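Local coordinates for protein putative NADH Oxidase (Clostridium acetobutylicum, PDB 3E10) that binds flavin mononucleotide and, as a member of the nitroreductase family, is probably an FMN-dependent oxidoreductase, at residues 7-12 against 153-158; 95-100 against 138-143. One frame throughout, in Å; residues are numbered along the deposited sequence.

Interaction 1. Residues 7-12 against 153-158. With FMN (flavin mononucleotide), chain L.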
loop_
_atom_site.group_PDB
_atom_site.type_symbol
_atom_site.label_atom_id
_atom_site.label_comp_id
_atom_site.label_asym_id
_atom_site.label_seq_id
_atom_site.Cartn_x
_atom_site.Cartn_y
_atom_site.Cartn_z
ATOM N N ASN B 7 -13.178 5.981 -4.960
ATOM C CA ASN B 7 -14.348 5.107 -4.918
ATOM C C ASN B 7 -14.087 3.707 -4.373
ATOM O O ASN B 7 -15.020 3.002 -4.044
ATOM C CB ASN B 7 -14.998 5.032 -6.302
ATOM C CG ASN B 7 -15.773 6.291 -6.649
ATOM O OD1 ASN B 7 -16.709 6.659 -5.963
ATOM N ND2 ASN B 7 -15.385 6.947 -7.731
ATOM N N ARG B 8 -12.820 3.299 -4.291
ATOM C CA ARG B 8 -12.508 1.978 -3.751
ATOM C C ARG B 8 -13.056 1.848 -2.324
ATOM O O ARG B 8 -12.705 2.654 -1.449
ATOM C CB ARG B 8 -11.012 1.809 -3.705
ATOM C CG ARG B 8 -10.526 0.480 -3.067
ATOM C CD ARG B 8 -9.274 0.632 -2.198
ATOM N NE ARG B 8 -9.455 1.637 -1.137
ATOM C CZ ARG B 8 -10.116 1.456 0.004
ATOM N NH1 ARG B 8 -10.735 0.316 0.255
ATOM N NH2 ARG B 8 -10.198 2.452 0.876
ATOM N N ARG B 9 -13.864 0.806 -2.097
ATOM C CA ARG B 9 -14.411 0.544 -0.768
ATOM C C ARG B 9 -14.139 -0.902 -0.371
ATOM O O ARG B 9 -13.987 -1.785 -1.219
ATOM C CB ARG B 9 -15.942 0.781 -0.727
ATOM C CG ARG B 9 -16.381 2.225 -0.975
ATOM C CD ARG B 9 -16.402 3.090 0.251
ATOM N NE ARG B 9 -15.094 3.363 0.845
ATOM C CZ ARG B 9 -14.287 4.338 0.432
ATOM N NH1 ARG B 9 -14.605 5.127 -0.597
ATOM N NH2 ARG B 9 -13.131 4.507 1.038
ATOM N N SER B 10 -14.156 -1.175 0.931
ATOM C CA SER B 10 -14.168 -2.555 1.390
ATOM C C SER B 10 -15.567 -3.144 1.188
ATOM O O SER B 10 -16.537 -2.711 1.816
ATOM C CB SER B 10 -13.778 -2.625 2.872
ATOM O OG SER B 10 -12.398 -2.375 3.046
ATOM N N ILE B 11 -15.652 -4.126 0.301
ATOM C CA ILE B 11 -16.885 -4.802 -0.038
ATOM C C ILE B 11 -16.789 -6.228 0.460
ATOM O O ILE B 11 -15.828 -6.934 0.141
ATOM C CB ILE B 11 -17.177 -4.695 -1.565
ATOM C CG1 ILE B 11 -17.505 -3.203 -1.903
ATOM C CG2 ILE B 11 -18.327 -5.666 -1.959
ATOM C CD1 ILE B 11 -17.796 -2.905 -3.365
ATOM N N ARG B 12 -17.765 -6.614 1.298
ATOM C CA ARG B 12 -17.705 -7.817 2.127
ATOM C C ARG B 12 -18.773 -8.850 1.843
ATOM O O ARG B 12 -18.845 -9.861 2.534
ATOM C CB ARG B 12 -17.754 -7.419 3.595
ATOM C CG ARG B 12 -16.567 -6.541 4.007
ATOM C CD ARG B 12 -16.621 -6.215 5.499
ATOM N NE ARG B 12 -15.424 -5.542 5.968
ATOM C CZ ARG B 12 -15.263 -4.226 6.048
ATOM N NH1 ARG B 12 -16.234 -3.380 5.719
ATOM N NH2 ARG B 12 -14.108 -3.735 6.485
ATOM N N LYS B 153 -18.070 3.470 -3.942
ATOM C CA LYS B 153 -18.578 4.839 -3.944
ATOM C C LYS B 153 -17.665 5.687 -3.076
ATOM O O LYS B 153 -16.920 5.163 -2.255
ATOM C CB LYS B 153 -19.994 4.898 -3.371
ATOM C CG LYS B 153 -20.096 4.704 -1.856
ATOM C CD LYS B 153 -21.563 4.756 -1.384
ATOM C CE LYS B 153 -21.686 4.468 0.089
ATOM N NZ LYS B 153 -23.112 4.242 0.506
ATOM N N PHE B 154 -17.747 6.993 -3.236
ATOM C CA PHE B 154 -16.861 7.926 -2.548
ATOM C C PHE B 154 -17.382 8.209 -1.147
ATOM O O PHE B 154 -18.440 8.825 -0.984
ATOM C CB PHE B 154 -16.753 9.216 -3.375
ATOM C CG PHE B 154 -15.871 10.288 -2.787
ATOM C CD1 PHE B 154 -14.659 10.004 -2.205
ATOM C CD2 PHE B 154 -16.229 11.612 -2.897
ATOM C CE1 PHE B 154 -13.828 10.987 -1.710
ATOM C CE2 PHE B 154 -15.410 12.608 -2.399
ATOM C CZ PHE B 154 -14.198 12.290 -1.815
ATOM N N ILE B 155 -16.644 7.730 -0.139
ATOM C CA ILE B 155 -16.800 8.161 1.253
ATOM C C ILE B 155 -15.584 9.073 1.488
ATOM O O ILE B 155 -14.443 8.637 1.398
ATOM C CB ILE B 155 -16.827 7.003 2.263
ATOM C CG1 ILE B 155 -18.042 6.098 2.014
ATOM C CG2 ILE B 155 -16.779 7.521 3.667
ATOM C CD1 ILE B 155 -18.087 4.854 2.901
ATOM N N ASP B 156 -15.837 10.349 1.729
ATOM C CA ASP B 156 -14.787 11.349 1.779
ATOM C C ASP B 156 -14.160 11.334 3.166
ATOM O O ASP B 156 -14.788 11.754 4.165
ATOM C CB ASP B 156 -15.371 12.719 1.460
ATOM C CG ASP B 156 -14.313 13.787 1.287
ATOM O OD1 ASP B 156 -13.115 13.527 1.518
ATOM O OD2 ASP B 156 -14.708 14.925 0.929
ATOM N N ARG B 157 -12.926 10.846 3.232
ATOM C CA ARG B 157 -12.205 10.704 4.501
ATOM C C ARG B 157 -11.199 11.824 4.723
ATOM O O ARG B 157 -10.428 11.815 5.693
ATOM C CB ARG B 157 -11.491 9.365 4.529
ATOM C CG ARG B 157 -12.412 8.160 4.425
ATOM C CD ARG B 157 -12.540 7.447 5.733
ATOM N NE ARG B 157 -13.549 6.396 5.657
ATOM C CZ ARG B 157 -13.348 5.212 5.093
ATOM N NH1 ARG B 157 -12.188 4.910 4.541
ATOM N NH2 ARG B 157 -14.314 4.319 5.050
ATOM N N PHE B 158 -11.186 12.808 3.833
ATOM C CA PHE B 158 -10.217 13.888 3.980
ATOM C C PHE B 158 -10.387 14.603 5.323
ATOM O O PHE B 158 -11.506 14.932 5.736
ATOM C CB PHE B 158 -10.390 14.905 2.859
ATOM C CG PHE B 158 -9.346 16.014 2.855
ATOM C CD1 PHE B 158 -7.990 15.742 2.607
ATOM C CD2 PHE B 158 -9.732 17.341 3.040
ATOM C CE1 PHE B 158 -7.057 16.781 2.560
ATOM C CE2 PHE B 158 -8.788 18.382 2.995
ATOM C CZ PHE B 158 -7.473 18.109 2.758
HETATM N N1 FMN L . -11.734 -5.626 6.933
HETATM C C2 FMN L . -12.327 -6.770 7.383
HETATM O O2 FMN L . -13.545 -6.937 7.226
HETATM N N3 FMN L . -11.560 -7.734 7.979
HETATM C C4 FMN L . -10.217 -7.574 8.244
HETATM O O4 FMN L . -9.555 -8.487 8.791
HETATM C C4A FMN L . -9.607 -6.412 7.771
HETATM N N5 FMN L . -8.260 -6.242 7.946
HETATM C C5A FMN L . -7.655 -5.105 7.416
HETATM C C6 FMN L . -6.283 -4.949 7.593
HETATM C C7 FMN L . -5.615 -3.828 7.089
HETATM C C7M FMN L . -4.142 -3.710 7.214
HETATM C C8 FMN L . -6.354 -2.873 6.373
HETATM C C8M FMN L . -5.631 -1.760 5.609
HETATM C C9 FMN L . -7.733 -3.047 6.205
HETATM C C9A FMN L . -8.399 -4.139 6.732
HETATM N N10 FMN L . -9.781 -4.314 6.598
HETATM C C10 FMN L . -10.383 -5.466 7.083
HETATM C "C1'" FMN L . -10.567 -3.320 5.850
HETATM C "C2'" FMN L . -10.825 -2.086 6.729
HETATM O "O2'" FMN L . -11.779 -2.342 7.758
HETATM C "C3'" FMN L . -11.342 -0.941 5.852
HETATM O "O3'" FMN L . -10.298 -0.560 4.972
HETATM C "C4'" FMN L . -11.842 0.284 6.641
HETATM O "O4'" FMN L . -13.022 -0.030 7.376
HETATM C "C5'" FMN L . -12.131 1.505 5.771
HETATM O "O5'" FMN L . -13.155 1.236 4.805
HETATM P P FMN L . -12.821 1.315 3.244
HETATM O O1P FMN L . -12.190 2.656 2.965
HETATM O O2P FMN L . -11.862 0.222 2.904
HETATM O O3P FMN L . -14.170 1.174 2.577
#

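Interaction 2. Residues 95-100 against 138-143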
loop_
_atom_site.group_PDB
_atom_site.type_symbol
_atom_site.label_atom_id
_atom_site.label_comp_id
_atom_site.label_asym_id
_atom_site.label_seq_id
_atom_site.Cartn_x
_atom_site.Cartn_y
_atom_site.Cartn_z
ATOM N N ALA B 95 1.645 -2.501 -0.293
ATOM C CA ALA B 95 1.536 -1.752 -1.551
ATOM C C ALA B 95 0.915 -2.633 -2.639
ATOM O O ALA B 95 0.089 -2.170 -3.423
ATOM C CB ALA B 95 2.934 -1.230 -1.962
ATOM N N ALA B 96 1.334 -3.906 -2.701
ATOM C CA ALA B 96 0.735 -4.870 -3.621
ATOM C C ALA B 96 -0.762 -5.064 -3.355
ATOM O O ALA B 96 -1.580 -5.100 -4.277
ATOM C CB ALA B 96 1.489 -6.206 -3.562
ATOM N N ALA B 97 -1.119 -5.190 -2.075
ATOM C CA ALA B 97 -2.529 -5.356 -1.702
ATOM C C ALA B 97 -3.368 -4.171 -2.156
ATOM O O ALA B 97 -4.449 -4.336 -2.720
ATOM C CB ALA B 97 -2.647 -5.530 -0.163
ATOM N N GLU B 98 -2.839 -2.967 -1.933
ATOM C CA GLU B 98 -3.559 -1.764 -2.311
ATOM C C GLU B 98 -3.718 -1.732 -3.824
ATOM O O GLU B 98 -4.774 -1.342 -4.312
ATOM C CB GLU B 98 -2.862 -0.501 -1.771
ATOM C CG GLU B 98 -3.578 0.835 -2.117
ATOM C CD GLU B 98 -4.992 0.977 -1.544
ATOM O OE1 GLU B 98 -5.494 0.049 -0.883
ATOM O OE2 GLU B 98 -5.627 2.044 -1.794
ATOM N N ASN B 99 -2.681 -2.138 -4.565
ATOM C CA ASN B 99 -2.850 -2.203 -6.014
ATOM C C ASN B 99 -3.979 -3.162 -6.423
ATOM O O ASN B 99 -4.738 -2.899 -7.365
ATOM C CB ASN B 99 -1.568 -2.603 -6.719
ATOM C CG ASN B 99 -0.607 -1.445 -6.917
ATOM O OD1 ASN B 99 -0.792 -0.333 -6.385
ATOM N ND2 ASN B 99 0.445 -1.709 -7.701
ATOM N N ILE B 100 -4.028 -4.323 -5.780
ATOM C CA ILE B 100 -5.145 -5.263 -6.061
ATOM C C ILE B 100 -6.497 -4.619 -5.808
ATOM O O ILE B 100 -7.428 -4.752 -6.609
ATOM C CB ILE B 100 -4.988 -6.595 -5.271
ATOM C CG1 ILE B 100 -3.711 -7.347 -5.704
ATOM C CG2 ILE B 100 -6.220 -7.447 -5.393
ATOM C CD1 ILE B 100 -3.379 -8.528 -4.805
ATOM N N PRO B 138 2.713 -15.841 5.479
ATOM C CA PRO B 138 1.413 -15.258 5.158
ATOM C C PRO B 138 1.342 -13.769 5.451
ATOM O O PRO B 138 1.849 -13.311 6.467
ATOM C CB PRO B 138 0.454 -16.002 6.067
ATOM C CG PRO B 138 1.172 -17.247 6.486
ATOM C CD PRO B 138 2.595 -16.924 6.479
ATOM N N PHE B 139 0.734 -13.026 4.534
ATOM C CA PHE B 139 0.556 -11.590 4.703
ATOM C C PHE B 139 -0.910 -11.189 4.929
ATOM O O PHE B 139 -1.261 -10.590 5.946
ATOM C CB PHE B 139 1.152 -10.797 3.540
ATOM C CG PHE B 139 0.932 -9.312 3.695
ATOM C CD1 PHE B 139 1.610 -8.600 4.660
ATOM C CD2 PHE B 139 -0.030 -8.641 2.951
ATOM C CE1 PHE B 139 1.397 -7.246 4.826
ATOM C CE2 PHE B 139 -0.261 -7.272 3.141
ATOM C CZ PHE B 139 0.440 -6.583 4.061
ATOM N N CYS B 140 -1.775 -11.532 3.980
ATOM C CA CYS B 140 -3.187 -11.215 4.087
ATOM C C CYS B 140 -3.951 -12.091 3.110
ATOM O O CYS B 140 -3.347 -12.797 2.288
ATOM C CB CYS B 140 -3.472 -9.728 3.817
ATOM S SG CYS B 140 -3.462 -9.228 2.074
ATOM N N VAL B 141 -5.266 -12.035 3.201
ATOM C CA VAL B 141 -6.142 -12.614 2.177
ATOM C C VAL B 141 -7.004 -11.488 1.645
ATOM O O VAL B 141 -7.450 -10.642 2.408
ATOM C CB VAL B 141 -7.025 -13.730 2.741
ATOM C CG1 VAL B 141 -7.960 -14.282 1.658
ATOM C CG2 VAL B 141 -6.197 -14.845 3.405
ATOM N N ILE B 142 -7.224 -11.473 0.318
ATOM C CA ILE B 142 -8.174 -10.540 -0.301
ATOM C C ILE B 142 -9.340 -11.356 -0.875
ATOM O O ILE B 142 -9.126 -12.248 -1.692
ATOM C CB ILE B 142 -7.497 -9.670 -1.361
ATOM C CG1 ILE B 142 -6.392 -8.794 -0.716
ATOM C CG2 ILE B 142 -8.534 -8.745 -2.053
ATOM C CD1 ILE B 142 -5.544 -8.063 -1.651
ATOM N N SER B 143 -10.541 -11.096 -0.374
ATOM C CA SER B 143 -11.726 -11.730 -0.942
ATOM C C SER B 143 -12.233 -10.793 -2.034
ATOM O O SER B 143 -12.163 -9.570 -1.886
ATOM C CB SER B 143 -12.800 -12.012 0.098
ATOM O OG SER B 143 -13.170 -10.856 0.746
#

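Interaction 1. Residues 7-12 against 153-158
R9 and K153 bond directly: NH1 of R9 gives a hydrogen to K153 O at 2.8 Å, the oxygen lying in the guanidinium plane and the donor in the carbonyl plane. The other N-H groups of R9 turn to the FMN phosphate, NE to O3P at 2.9 Å and NH2 to O1P at 2.8 Å. Bends at chi2 (-86°) and chi3 (67°) fold the chain back so that one flat group serves backbone and phosphate together. I155 CB lies over one face of that guanidinium, toward its rim, while I155 CD1 packs 3.6 Å from R9 CD, beside the arginine's aliphatic stem. R157 reaches the same phosphate oxygen, NH1 to O1P at 2.8 Å, its guanidinium plane turned 80° from that of R9. From R8, NH1 bonds O2P and NH2 bonds O1P, while S10 N holds O3P at 2.9 Å and S10 OG donates to O2P. At the flavin, R12 NE meets O2 at 2.7 Å and its NH2 meets N1. Farther out, Q33 of the second subunit bonds the backbone of I155 and R157. Three arginines thus converge on one phosphate, whose negative charge would probably offset theirs, and the loops are joined both directly and through it.

Interaction 2. Residues 95-100 against 138-143
Helix 89-106 lies against the antiparallel sheet of the nitroreductase fold, and here its segment 95-100 runs almost parallel to strand 138-143, 8° between their directions and 10.2 Å between their axes. I142 bridges that gap. Its side chain stretches toward the helix (chi2 171°), bringing CD1 to 3.9 Å from I100 CG2 and equally near I100 CD1; the two isoleucines cross at a slant, one methyl set among the branches of the other. The same I142 CD1 comes 4.1 Å from A97 CB. Alanine suits this turn of the helix because its short side chain lets the strand's larger residues close in. Looser contacts follow along the strand: A97 CB is 4.4 Å from C140 SG and meets the edge of the F139 ring near CE2. F139 and C140 both face L76 in a classic beta bulge, which allows these successive residues to turn their side chains toward the helix. W113, on the neighbouring strand 110-115, packs against A97, F139 and C140 and extends the apolar layer. With no hydrogen bond between the two segments, helix and sheet are held here by van der Waals contact and the burial of apolar side chains, so the fit depends on shape.

In the fold
Interaction 2 lies about 2 Å from the centre of the chain and is wholly buried, whereas interaction 1 sits near the surface, about 17 Å away between centres, where two loops meet around the FMN phosphate. Their chemistry follows: aliphatic and aromatic contacts between helix and sheet in the core, charged and directional bonds at the cofactor. Along the sequence, 95-100 and 138-143 fall inside the loop closed by 7-12 and 153-158. The two contacts touch where R8 approaches E98, a long and weak ion pair; helix 89-106 thereby takes part in both, with A97 and I100 facing the sheet and E98 near R8. Both contacts also reach the second subunit.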